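PDB 1FBN: MJ fibrillarin homologue from Methanocaldococcus jannaschii, which probably uses S-adenosyl-L-methionine to methylate ribose 2'-hydroxyls of rRNA and tRNA at sites chosen by a guide RNA. Local coordinates for residues Lys35-Lys40 / Pro89-Asp94. Residues are numbered along the deposited sequence; the frame is centred on the assembly and turned at random.
Sequences KVYDEK and PSHVAD
S90 OG, lying against the methyls of V36, is gripped by T87 O and by a guanidinium nitrogen of R50, an arginine that also forms salt bridges with E39 OE2 and D94 OD2 and thereby ties the loop to helix 87-95. Both CB and OG of S90 touch the V36 methyls, with CG2 of V36 3.8 Å from S90 CB; OG, set between the backbone N and carbonyl carbon (chi1 65°), can reach T87 O and R50 while it lies beside them. Within 35-40, V36 N donates to E39 OE2 at 2.7 Å, a bond that closes this turn of the loop and meets the oxygen from 43° out of the carboxylate plane. Y37 and H91 meet at their edges, planes at 71°, with Y37 CE1 3.4 Å from H91 CE1. E39 CG sits 3.2 Å above one face of the tyrosine, displaced toward the rim, and the tyrosine OH is hydrogen-bonded to N53 N. With an alanine here in place of Y37, N53 N would probably lose its hydroxyl partner, and E39 CG the ring face it lies on. Since no hydrogen bond joins the segments directly, the chemistry implies that V36 packing on S90 and the bridging R50 join this loop of the N-terminal antiparallel sheet to the first helix after strand 77-81 of the Rossmann-like methyltransferase fold, with the two rings as neighbours, close to T87, a predicted S-adenosyl-L-methionine-binding residue.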
# COMPACT_ATOMS: atom_id res chain seq x y z
N LYS A 35 18.64 5.12 3.90
CA LYS A 35 18.13 3.96 3.19
C LYS A 35 17.32 3.17 4.21
O LYS A 35 17.83 2.82 5.28
CB LYS A 35 19.27 3.10 2.62
CG LYS A 35 19.94 3.71 1.40
CD LYS A 35 20.88 2.71 0.74
CE LYS A 35 21.54 3.31 -0.49
NZ LYS A 35 22.37 2.31 -1.20
N VAL A 36 16.04 2.97 3.92
CA VAL A 36 15.15 2.24 4.81
C VAL A 36 15.45 0.75 4.81
O VAL A 36 15.58 0.14 5.87
CB VAL A 36 13.67 2.48 4.42
CG1 VAL A 36 12.74 1.65 5.30
CG2 VAL A 36 13.33 3.95 4.53
N TYR A 37 15.60 0.17 3.61
CA TYR A 37 15.86 -1.26 3.47
C TYR A 37 16.95 -1.58 2.43
O TYR A 37 16.84 -2.57 1.69
CB TYR A 37 14.56 -1.99 3.13
CG TYR A 37 13.89 -1.57 1.83
CD1 TYR A 37 13.19 -0.36 1.74
CD2 TYR A 37 13.95 -2.39 0.70
CE1 TYR A 37 12.55 0.01 0.55
CE2 TYR A 37 13.32 -2.03 -0.49
CZ TYR A 37 12.62 -0.83 -0.56
OH TYR A 37 12.00 -0.49 -1.74
N ASP A 38 17.99 -0.76 2.41
CA ASP A 38 19.12 -0.92 1.49
C ASP A 38 18.69 -0.89 0.02
O ASP A 38 19.21 -1.62 -0.82
CB ASP A 38 19.91 -2.19 1.82
CG ASP A 38 21.36 -2.13 1.34
OD1 ASP A 38 22.10 -1.23 1.79
OD2 ASP A 38 21.75 -2.99 0.52
N GLU A 39 17.73 -0.02 -0.28
CA GLU A 39 17.23 0.14 -1.65
C GLU A 39 18.23 0.98 -2.43
O GLU A 39 19.03 1.70 -1.84
CB GLU A 39 15.87 0.85 -1.64
CG GLU A 39 15.37 1.28 -0.26
CD GLU A 39 15.91 2.61 0.22
OE1 GLU A 39 16.78 3.18 -0.46
OE2 GLU A 39 15.46 3.09 1.27
N LYS A 40 18.20 0.87 -3.76
CA LYS A 40 19.11 1.66 -4.59
C LYS A 40 18.59 3.10 -4.68
O LYS A 40 17.38 3.33 -4.64
CB LYS A 40 19.28 1.03 -5.97
CG LYS A 40 20.04 -0.30 -5.94
CD LYS A 40 21.46 -0.09 -5.38
CE LYS A 40 22.11 -1.40 -4.95
NZ LYS A 40 22.22 -2.38 -6.06
N PRO A 89 5.33 1.26 3.77
CA PRO A 89 4.98 2.51 4.46
C PRO A 89 5.95 3.66 4.18
O PRO A 89 5.53 4.80 4.08
CB PRO A 89 5.03 2.09 5.93
CG PRO A 89 4.52 0.69 5.88
CD PRO A 89 5.29 0.12 4.70
N SER A 90 7.23 3.37 4.01
CA SER A 90 8.19 4.44 3.73
C SER A 90 7.94 5.10 2.37
O SER A 90 8.01 6.32 2.24
CB SER A 90 9.63 3.93 3.83
OG SER A 90 9.92 2.95 2.84
N HIS A 91 7.61 4.28 1.37
CA HIS A 91 7.34 4.80 0.03
C HIS A 91 6.00 5.53 -0.04
O HIS A 91 5.88 6.52 -0.76
CB HIS A 91 7.39 3.67 -1.01
CG HIS A 91 8.78 3.25 -1.38
ND1 HIS A 91 9.38 2.12 -0.88
CD2 HIS A 91 9.69 3.82 -2.20
CE1 HIS A 91 10.59 2.00 -1.38
NE2 HIS A 91 10.81 3.02 -2.19
N VAL A 92 5.01 5.03 0.69
CA VAL A 92 3.70 5.67 0.71
C VAL A 92 3.84 7.05 1.36
O VAL A 92 3.19 8.01 0.93
CB VAL A 92 2.66 4.82 1.49
CG1 VAL A 92 1.37 5.61 1.70
CG2 VAL A 92 2.36 3.53 0.73
N ALA A 93 4.72 7.16 2.35
CA ALA A 93 4.98 8.42 3.05
C ALA A 93 5.66 9.42 2.12
O ALA A 93 5.46 10.63 2.22
CB ALA A 93 5.84 8.17 4.28
N ASP A 94 6.49 8.91 1.21
CA ASP A 94 7.18 9.74 0.23
C ASP A 94 6.15 10.35 -0.72
O ASP A 94 6.21 11.53 -1.03
CB ASP A 94 8.17 8.92 -0.60
CG ASP A 94 9.44 8.60 0.15
OD1 ASP A 94 9.69 9.17 1.23
OD2 ASP A 94 10.22 7.77 -0.36